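Local coordinates for globin (Geobacter sulfurreducens, PDB 2W31), which binds heme as the globin domain of a globin-coupled sensor, with iron held between two axial histidines, and probably binds oxygen, at residues A100-V103 and N104-M107; Y40-L43 and L44-E48; T14-D17 and A18-G22. All blocks are in the same frame, centred on the assembly; numbering follows the deposited sequence.

Contact 1 of 3, residues A100-V103 and N104-M107; sequences AHYV and NVAM. With HEM (protoporphyrin IX containing Fe), chain C.
The N104 carboxamide folds back over one helical turn onto A100, and the V105 side chain lies against the ring of H101. For N104, chi1 of -68° sets CG beside its own backbone N, and from there ND2 meets A100 O at 3.1 Å. This donor stands well above the carbonyl plane (53° out of it), whereas N104 N, 3.2 Å from A100 O, comes almost straight down the C=O bond. The two donors therefore use different directions, and a single carbonyl oxygen is gripped by the backbone and side chain of one residue. The acceptor lies nearly in the plane of the amide, a geometry that limits how the carboxamide can turn.

One residue further along, V105 CG2 sits over a face of the H101 imidazole, 3.7 Å from the ring centroid and 26° off its normal, a CH-pi contact. Its shortest carbon approach is to H101 CE1, at 3.4 Å. V105 CG2 also approaches Y102 CD1 obliquely, at 4.5 Å. The imidazole is pinned from outside: ND1 bonds to D144 and NE2 to H10, both of the second subunit.

Another side of the helix lines the heme pocket, to which Y102, A106 and M107 belong. A106 CB packs on the vinyl carbon CAB at 3.7 Å, and M107, bent at chi2 and chi3, brings CE to 3.6 Å from CBB of the same vinyl. Axial ligand H93 lies near V103.

Helix 100-121 is thus wedged between several elements: V103, N104 and M107 touch helix 125-151, A106 meets F39 of helix 32-44, and N104 and V105 pack on Y11 of the second subunit.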
loop_
_atom_site.group_PDB
_atom_site.type_symbol
_atom_site.label_atom_id
_atom_site.label_comp_id
_atom_site.label_asym_id
_atom_site.label_seq_id
_atom_site.Cartn_x
_atom_site.Cartn_y
_atom_site.Cartn_z
ATOM N N ALA A 100 -14.562 -2.551 -2.226
ATOM C CA ALA A 100 -13.314 -2.061 -1.592
ATOM C C ALA A 100 -12.075 -2.423 -2.438
ATOM O O ALA A 100 -11.059 -1.693 -2.424
ATOM C CB ALA A 100 -13.155 -2.659 -0.201
ATOM N N HIS A 101 -12.087 -3.569 -3.123
ATOM C CA HIS A 101 -10.956 -3.962 -4.007
ATOM C C HIS A 101 -10.510 -2.811 -4.910
ATOM O O HIS A 101 -9.316 -2.628 -5.140
ATOM C CB HIS A 101 -11.354 -5.189 -4.852
ATOM C CG HIS A 101 -10.546 -5.414 -6.106
ATOM N ND1 HIS A 101 -9.181 -5.711 -6.132
ATOM C CD2 HIS A 101 -10.952 -5.418 -7.401
ATOM C CE1 HIS A 101 -8.808 -5.888 -7.392
ATOM N NE2 HIS A 101 -9.862 -5.687 -8.181
ATOM N N TYR A 102 -11.463 -2.030 -5.428
ATOM C CA TYR A 102 -11.111 -0.954 -6.372
ATOM C C TYR A 102 -10.465 0.237 -5.674
ATOM O O TYR A 102 -9.693 0.969 -6.310
ATOM C CB TYR A 102 -12.320 -0.538 -7.219
ATOM C CG TYR A 102 -12.775 -1.703 -8.072
ATOM C CD1 TYR A 102 -11.978 -2.172 -9.140
ATOM C CD2 TYR A 102 -13.961 -2.392 -7.771
ATOM C CE1 TYR A 102 -12.360 -3.266 -9.908
ATOM C CE2 TYR A 102 -14.357 -3.515 -8.539
ATOM C CZ TYR A 102 -13.544 -3.945 -9.602
ATOM O OH TYR A 102 -13.910 -5.055 -10.386
ATOM N N VAL A 103 -10.719 0.393 -4.366
ATOM C CA VAL A 103 -10.000 1.396 -3.563
ATOM C C VAL A 103 -8.518 0.988 -3.475
ATOM O O VAL A 103 -7.607 1.820 -3.677
ATOM C CB VAL A 103 -10.653 1.636 -2.148
ATOM C CG1 VAL A 103 -9.803 2.589 -1.286
ATOM C CG2 VAL A 103 -12.062 2.234 -2.310
ATOM N N ASN A 104 -8.274 -0.292 -3.164
ATOM C CA ASN A 104 -6.876 -0.762 -3.186
ATOM C C ASN A 104 -6.221 -0.580 -4.562
ATOM O O ASN A 104 -5.036 -0.153 -4.668
ATOM C CB ASN A 104 -6.773 -2.218 -2.736
ATOM C CG ASN A 104 -7.111 -2.416 -1.236
ATOM O OD1 ASN A 104 -6.213 -2.650 -0.361
ATOM N ND2 ASN A 104 -8.392 -2.431 -0.946
ATOM N N VAL A 105 -6.972 -0.896 -5.613
ATOM C CA VAL A 105 -6.483 -0.743 -6.977
ATOM C C VAL A 105 -6.123 0.709 -7.275
ATOM O O VAL A 105 -5.050 0.997 -7.806
ATOM C CB VAL A 105 -7.521 -1.225 -8.007
ATOM C CG1 VAL A 105 -7.106 -0.816 -9.412
ATOM C CG2 VAL A 105 -7.698 -2.733 -7.915
ATOM N N ALA A 106 -7.026 1.620 -6.928
ATOM C CA ALA A 106 -6.825 3.040 -7.194
ATOM C C ALA A 106 -5.610 3.574 -6.441
ATOM O O ALA A 106 -4.896 4.446 -6.935
ATOM C CB ALA A 106 -8.070 3.830 -6.825
ATOM N N MET A 107 -5.383 3.044 -5.243
ATOM C CA MET A 107 -4.321 3.540 -4.376
ATOM C C MET A 107 -2.948 3.124 -4.891
ATOM O O MET A 107 -1.955 3.818 -4.671
ATOM C CB MET A 107 -4.521 3.038 -2.944
ATOM C CG MET A 107 -3.624 3.713 -1.919
ATOM S SD MET A 107 -3.883 5.494 -1.834
ATOM C CE MET A 107 -5.303 5.579 -0.746
HETATM C CHA HEM C . -16.150 10.178 -3.896
HETATM C CHB HEM C . -11.471 9.830 -2.800
HETATM C CHC HEM C . -11.314 5.664 -5.271
HETATM C CHD HEM C . -15.535 6.790 -7.333
HETATM C C1A HEM C . -14.906 10.449 -3.368
HETATM C C2A HEM C . -14.571 11.564 -2.499
HETATM C C3A HEM C . -13.266 11.487 -2.209
HETATM C C4A HEM C . -12.760 10.296 -2.884
HETATM C CMA HEM C . -12.414 12.425 -1.331
HETATM C CAA HEM C . -15.580 12.643 -1.991
HETATM C CBA HEM C . -16.345 11.925 -0.873
HETATM C CGA HEM C . -17.113 12.839 0.061
HETATM O O1A HEM C . -16.487 13.587 0.864
HETATM O O2A HEM C . -18.375 12.797 0.006
HETATM C C1B HEM C . -11.059 8.589 -3.258
HETATM C C2B HEM C . -9.805 7.921 -2.947
HETATM C C3B HEM C . -9.755 6.768 -3.623
HETATM C C4B HEM C . -10.964 6.689 -4.432
HETATM C CMB HEM C . -8.780 8.517 -1.957
HETATM C CAB HEM C . -8.649 5.716 -3.652
HETATM C CBB HEM C . -7.346 6.058 -3.686
HETATM C C1C HEM C . -12.403 5.642 -6.108
HETATM C C2C HEM C . -12.641 4.707 -7.181
HETATM C C3C HEM C . -13.790 5.042 -7.775
HETATM C C4C HEM C . -14.331 6.188 -7.075
HETATM C CMC HEM C . -11.729 3.550 -7.584
HETATM C CAC HEM C . -14.436 4.310 -8.969
HETATM C CBC HEM C . -14.814 4.911 -10.093
HETATM C C1D HEM C . -16.141 7.710 -6.517
HETATM C C2D HEM C . -17.555 8.106 -6.597
HETATM C C3D HEM C . -17.760 9.157 -5.526
HETATM C C4D HEM C . -16.445 9.319 -4.913
HETATM C CMD HEM C . -18.602 7.540 -7.548
HETATM C CAD HEM C . -19.054 9.942 -5.177
HETATM C CBD HEM C . -20.024 9.118 -4.351
HETATM C CGD HEM C . -21.364 9.826 -4.372
HETATM O O1D HEM C . -21.960 10.017 -5.467
HETATM O O2D HEM C . -21.845 10.196 -3.278
HETATM N NA HEM C . -13.780 9.690 -3.600
HETATM N NB HEM C . -11.736 7.810 -4.157
HETATM N NC HEM C . -13.452 6.554 -6.058
HETATM N ND HEM C . -15.549 8.448 -5.519
HETATM FE FE HEM C . -13.611 8.126 -4.846
#

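Contact 2 of 3, residues Y40-L43 and L44-E48; sequences YDYL and LGIPE. With HEM (protoporphyrin IX containing Fe), chain C.
Helix 32-44 gives way here to helix 47-50, in a bend where L44 packs back on Y40, G45 bonds to Y42 and I46, at the N-cap position of the second helix, bonds to L43. L44 N still reaches four residues back, to Y40 O at 3.0 Å and in the carbonyl plane. Thereafter the bonds span three: G45 N to Y42 O at 3.2 Å and I46 N to L43 O at 3.1 Å, with the donors 70° and 65° above the carbonyl planes. With chi1 at -76°, L44 CG stays beside its backbone N, sending CD1 obliquely to Y40 CD2 at 3.5 Å; I46 CD1 nears Y42 CE2 at 4.2 Å. L43 points its branches at the heme, CD1 lying 3.7 Å from CBC. An alanine in place of Y40 would probably leave L44 CD1 without the ring carbons it packs on, D56 without the hydroxyl it bonds and K63 without its cation-pi partner. The hydroxyl of Y42 bonds to H10 O of the second subunit. T49 OG1 lies within hydrogen-bonding reach of L43 O and I46 O, its one proton serving either or shared. The steep backbone donors imply turn-like bonds where the chain leaves the helix with I46 extended.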
loop_
_atom_site.group_PDB
_atom_site.type_symbol
_atom_site.label_atom_id
_atom_site.label_comp_id
_atom_site.label_asym_id
_atom_site.label_seq_id
_atom_site.Cartn_x
_atom_site.Cartn_y
_atom_site.Cartn_z
ATOM N N TYR A 40 -8.176 9.050 -13.616
ATOM C CA TYR A 40 -9.486 8.949 -14.261
ATOM C C TYR A 40 -9.453 7.989 -15.447
ATOM O O TYR A 40 -10.300 7.091 -15.548
ATOM C CB TYR A 40 -9.916 10.331 -14.728
ATOM C CG TYR A 40 -11.410 10.519 -14.893
ATOM C CD1 TYR A 40 -12.200 10.964 -13.828
ATOM C CD2 TYR A 40 -12.022 10.266 -16.110
ATOM C CE1 TYR A 40 -13.577 11.168 -13.980
ATOM C CE2 TYR A 40 -13.414 10.455 -16.273
ATOM C CZ TYR A 40 -14.164 10.920 -15.200
ATOM O OH TYR A 40 -15.517 11.124 -15.321
ATOM N N ASP A 41 -8.440 8.120 -16.297
ATOM C CA ASP A 41 -8.325 7.229 -17.473
ATOM C C ASP A 41 -8.076 5.750 -17.103
ATOM O O ASP A 41 -8.533 4.846 -17.797
ATOM C CB ASP A 41 -7.210 7.716 -18.403
ATOM C CG ASP A 41 -7.551 9.036 -19.102
ATOM O OD1 ASP A 41 -8.745 9.419 -19.135
ATOM O OD2 ASP A 41 -6.613 9.699 -19.604
ATOM N N TYR A 42 -7.343 5.490 -16.022
ATOM C CA TYR A 42 -7.139 4.123 -15.558
ATOM C C TYR A 42 -8.489 3.483 -15.147
ATOM O O TYR A 42 -8.753 2.319 -15.446
ATOM C CB TYR A 42 -6.201 4.172 -14.357
ATOM C CG TYR A 42 -5.557 2.869 -13.934
ATOM C CD1 TYR A 42 -4.210 2.603 -14.213
ATOM C CD2 TYR A 42 -6.276 1.918 -13.205
ATOM C CE1 TYR A 42 -3.592 1.397 -13.771
ATOM C CE2 TYR A 42 -5.655 0.693 -12.769
ATOM C CZ TYR A 42 -4.331 0.453 -13.074
ATOM O OH TYR A 42 -3.722 -0.698 -12.626
ATOM N N LEU A 43 -9.330 4.262 -14.469
ATOM C CA LEU A 43 -10.640 3.764 -14.036
ATOM C C LEU A 43 -11.589 3.503 -15.205
ATOM O O LEU A 43 -12.368 2.523 -15.184
ATOM C CB LEU A 43 -11.273 4.722 -13.023
ATOM C CG LEU A 43 -10.532 4.892 -11.679
ATOM C CD1 LEU A 43 -11.311 5.837 -10.755
ATOM C CD2 LEU A 43 -10.271 3.558 -11.006
ATOM N N LEU A 44 -11.489 4.373 -16.216
ATOM C CA LEU A 44 -12.300 4.285 -17.439
ATOM C C LEU A 44 -11.931 3.031 -18.210
ATOM O O LEU A 44 -12.682 2.568 -19.082
ATOM C CB LEU A 44 -12.063 5.531 -18.324
ATOM C CG LEU A 44 -12.724 6.870 -17.928
ATOM C CD1 LEU A 44 -12.294 8.024 -18.844
ATOM C CD2 LEU A 44 -14.247 6.753 -17.912
ATOM N N GLY A 45 -10.764 2.488 -17.890
ATOM C CA GLY A 45 -10.238 1.286 -18.528
ATOM C C GLY A 45 -10.676 -0.024 -17.921
ATOM O O GLY A 45 -10.426 -1.078 -18.492
ATOM N N ILE A 46 -11.302 0.025 -16.747
ATOM C CA ILE A 46 -11.850 -1.150 -16.105
ATOM C C ILE A 46 -13.387 -1.030 -16.152
ATOM O O ILE A 46 -13.946 -0.139 -15.522
ATOM C CB ILE A 46 -11.411 -1.276 -14.596
ATOM C CG1 ILE A 46 -9.886 -1.407 -14.450
ATOM C CG2 ILE A 46 -12.092 -2.469 -13.942
ATOM C CD1 ILE A 46 -9.371 -1.217 -13.029
ATOM N N PRO A 47 -14.078 -1.937 -16.874
ATOM C CA PRO A 47 -15.554 -1.850 -16.957
ATOM C C PRO A 47 -16.311 -1.617 -15.625
ATOM O O PRO A 47 -17.204 -0.783 -15.554
ATOM C CB PRO A 47 -15.954 -3.197 -17.606
ATOM C CG PRO A 47 -14.754 -3.576 -18.437
ATOM C CD PRO A 47 -13.546 -3.067 -17.668
ATOM N N GLU A 48 -15.953 -2.326 -14.567
ATOM C CA GLU A 48 -16.629 -2.173 -13.269
ATOM C C GLU A 48 -16.538 -0.757 -12.600
ATOM O O GLU A 48 -17.514 -0.224 -12.045
ATOM C CB GLU A 48 -16.148 -3.247 -12.313
ATOM C CG GLU A 48 -16.519 -4.685 -12.708
ATOM C CD GLU A 48 -15.498 -5.368 -13.635
ATOM O OE1 GLU A 48 -14.706 -4.688 -14.339
ATOM O OE2 GLU A 48 -15.498 -6.626 -13.680
HETATM C CHA HEM C . -16.150 10.178 -3.896
HETATM C CHB HEM C . -11.471 9.830 -2.800
HETATM C CHC HEM C . -11.314 5.664 -5.271
HETATM C CHD HEM C . -15.535 6.790 -7.333
HETATM C C1A HEM C . -14.906 10.449 -3.368
HETATM C C2A HEM C . -14.571 11.564 -2.499
HETATM C C3A HEM C . -13.266 11.487 -2.209
HETATM C C4A HEM C . -12.760 10.296 -2.884
HETATM C CMA HEM C . -12.414 12.425 -1.331
HETATM C CAA HEM C . -15.580 12.643 -1.991
HETATM C CBA HEM C . -16.345 11.925 -0.873
HETATM C CGA HEM C . -17.113 12.839 0.061
HETATM O O1A HEM C . -16.487 13.587 0.864
HETATM O O2A HEM C . -18.375 12.797 0.006
HETATM C C1B HEM C . -11.059 8.589 -3.258
HETATM C C2B HEM C . -9.805 7.921 -2.947
HETATM C C3B HEM C . -9.755 6.768 -3.623
HETATM C C4B HEM C . -10.964 6.689 -4.432
HETATM C CMB HEM C . -8.780 8.517 -1.957
HETATM C CAB HEM C . -8.649 5.716 -3.652
HETATM C CBB HEM C . -7.346 6.058 -3.686
HETATM C C1C HEM C . -12.403 5.642 -6.108
HETATM C C2C HEM C . -12.641 4.707 -7.181
HETATM C C3C HEM C . -13.790 5.042 -7.775
HETATM C C4C HEM C . -14.331 6.188 -7.075
HETATM C CMC HEM C . -11.729 3.550 -7.584
HETATM C CAC HEM C . -14.436 4.310 -8.969
HETATM C CBC HEM C . -14.814 4.911 -10.093
HETATM C C1D HEM C . -16.141 7.710 -6.517
HETATM C C2D HEM C . -17.555 8.106 -6.597
HETATM C C3D HEM C . -17.760 9.157 -5.526
HETATM C C4D HEM C . -16.445 9.319 -4.913
HETATM C CMD HEM C . -18.602 7.540 -7.548
HETATM C CAD HEM C . -19.054 9.942 -5.177
HETATM C CBD HEM C . -20.024 9.118 -4.351
HETATM C CGD HEM C . -21.364 9.826 -4.372
HETATM O O1D HEM C . -21.960 10.017 -5.467
HETATM O O2D HEM C . -21.845 10.196 -3.278
HETATM N NA HEM C . -13.780 9.690 -3.600
HETATM N NB HEM C . -11.736 7.810 -4.157
HETATM N NC HEM C . -13.452 6.554 -6.058
HETATM N ND HEM C . -15.549 8.448 -5.519
HETATM FE FE HEM C . -13.611 8.126 -4.846
#

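Contact 3 of 3, residues T14-D17 and A18-G22; sequences TDED and AELLG
L20 and L21 lean back on the carbonyls of E16 and D17, and the aliphatic part of E19 does the same with D15. In each case the first torsion, near -70°, keeps CG beside the backbone N and so brings it down over the oxygen four residues earlier: E19 CG is 3.3 Å from D15 O, L20 CG 3.3 Å from E16 O and L21 CG 3.4 Å from D17 O. L20 CD1 also crosses the E16 carboxylate, 3.9 Å from OE2, a contact of methyl with oxygen, hence van der Waals. Under these side chains runs a regular series of backbone bonds, from A18 N to T14 O at 3.1 Å through L21 N to D17 O at 2.9 Å, the latter nearly straight at 168°.

These residues form most of helix 15-23 from its N-cap, T14. D17, three residues on, turns its carboxylate back across the helix start, and T14 N donates to OD2 at 2.9 Å along the anti lone pair. That bond is the half of a capping box made by the residue three after the cap. Acidic D15, E16 and D17 at a helix start would probably interact favourably with the helix dipole.

Farther out, K137 makes a salt bridge to the same OD2, so one oxygen of D17 is shared between an amide and an ammonium group, which probably stabilises its negative charge. D17 itself packs on A134, and E16 and L20 on Q130, all along helix 125-151. Y78, from a loop, covers A18 and L21, and F13 touches L21.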
loop_
_atom_site.group_PDB
_atom_site.type_symbol
_atom_site.label_atom_id
_atom_site.label_comp_id
_atom_site.label_asym_id
_atom_site.label_seq_id
_atom_site.Cartn_x
_atom_site.Cartn_y
_atom_site.Cartn_z
ATOM N N THR A 14 5.960 11.070 11.887
ATOM C CA THR A 14 6.321 12.166 12.810
ATOM C C THR A 14 6.237 13.530 12.168
ATOM O O THR A 14 5.954 13.646 10.972
ATOM C CB THR A 14 7.763 12.039 13.254
ATOM O OG1 THR A 14 8.640 12.190 12.129
ATOM C CG2 THR A 14 7.999 10.678 13.932
ATOM N N ASP A 15 6.526 14.582 12.959
ATOM C CA ASP A 15 6.546 15.922 12.373
ATOM C C ASP A 15 7.533 16.046 11.208
ATOM O O ASP A 15 7.280 16.815 10.274
ATOM C CB ASP A 15 6.864 16.975 13.427
ATOM C CG ASP A 15 5.787 17.055 14.506
ATOM O OD1 ASP A 15 4.584 16.967 14.147
ATOM O OD2 ASP A 15 6.131 17.223 15.707
ATOM N N GLU A 16 8.629 15.282 11.236
ATOM C CA GLU A 16 9.528 15.276 10.094
ATOM C C GLU A 16 8.828 14.785 8.825
ATOM O O GLU A 16 9.050 15.337 7.759
ATOM C CB GLU A 16 10.776 14.414 10.291
ATOM C CG GLU A 16 11.944 14.968 9.431
ATOM C CD GLU A 16 12.977 13.959 8.885
ATOM O OE1 GLU A 16 13.095 12.814 9.390
ATOM O OE2 GLU A 16 13.693 14.344 7.926
ATOM N N ASP A 17 8.017 13.726 8.935
ATOM C CA ASP A 17 7.285 13.270 7.766
ATOM C C ASP A 17 6.306 14.356 7.284
ATOM O O ASP A 17 6.150 14.576 6.100
ATOM C CB ASP A 17 6.503 12.003 8.064
ATOM C CG ASP A 17 7.402 10.831 8.368
ATOM O OD1 ASP A 17 8.077 10.349 7.445
ATOM O OD2 ASP A 17 7.405 10.375 9.527
ATOM N N ALA A 18 5.615 15.008 8.216
ATOM C CA ALA A 18 4.665 16.078 7.807
ATOM C C ALA A 18 5.401 17.200 7.089
ATOM O O ALA A 18 4.913 17.708 6.072
ATOM C CB ALA A 18 3.875 16.626 9.010
ATOM N N GLU A 19 6.578 17.585 7.613
ATOM C CA GLU A 19 7.398 18.626 6.952
ATOM C C GLU A 19 7.836 18.209 5.544
ATOM O O GLU A 19 7.792 19.004 4.591
ATOM C CB GLU A 19 8.593 18.984 7.842
ATOM C CG GLU A 19 8.166 19.789 9.083
ATOM C CD GLU A 19 9.172 19.767 10.240
ATOM O OE1 GLU A 19 10.371 19.488 10.010
ATOM O OE2 GLU A 19 8.741 20.023 11.401
ATOM N N LEU A 20 8.173 16.928 5.381
ATOM C CA LEU A 20 8.593 16.480 4.066
ATOM C C LEU A 20 7.429 16.475 3.086
ATOM O O LEU A 20 7.591 16.871 1.906
ATOM C CB LEU A 20 9.240 15.099 4.152
ATOM C CG LEU A 20 10.598 15.060 4.839
ATOM C CD1 LEU A 20 10.924 13.616 5.306
ATOM C CD2 LEU A 20 11.639 15.657 3.875
ATOM N N LEU A 21 6.245 16.030 3.551
ATOM C CA LEU A 21 5.067 16.109 2.676
ATOM C C LEU A 21 4.790 17.578 2.282
ATOM O O LEU A 21 4.474 17.863 1.117
ATOM C CB LEU A 21 3.845 15.518 3.358
ATOM C CG LEU A 21 3.934 14.007 3.613
ATOM C CD1 LEU A 21 2.709 13.597 4.405
ATOM C CD2 LEU A 21 4.003 13.234 2.284
ATOM N N GLY A 22 4.899 18.509 3.248
ATOM C CA GLY A 22 4.726 19.933 2.897
ATOM C C GLY A 22 5.724 20.382 1.835
ATOM O O GLY A 22 5.362 21.193 0.949
#

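In the fold
From the N terminus the chain passes contact 3, then contact 2, then contact 1. They follow in series without nesting or crossing, and each joins adjoining residues, so none closes a long loop. Contact 3 starts helix 15-23 and ties it to helix 125-151; its centre lies about 25 Å from that of contact 1 and about 32 Å from that of contact 2, across the chain's centre. Contacts 1 and 2 do meet: Y102 OH packs 3.5 Å from E48 CB, and V105 CG1 lies 4.0 Å from Y42 CE2. Both touch the heme and the second subunit, linking the 32-44 to 47-50 bend with the start of helix 100-121.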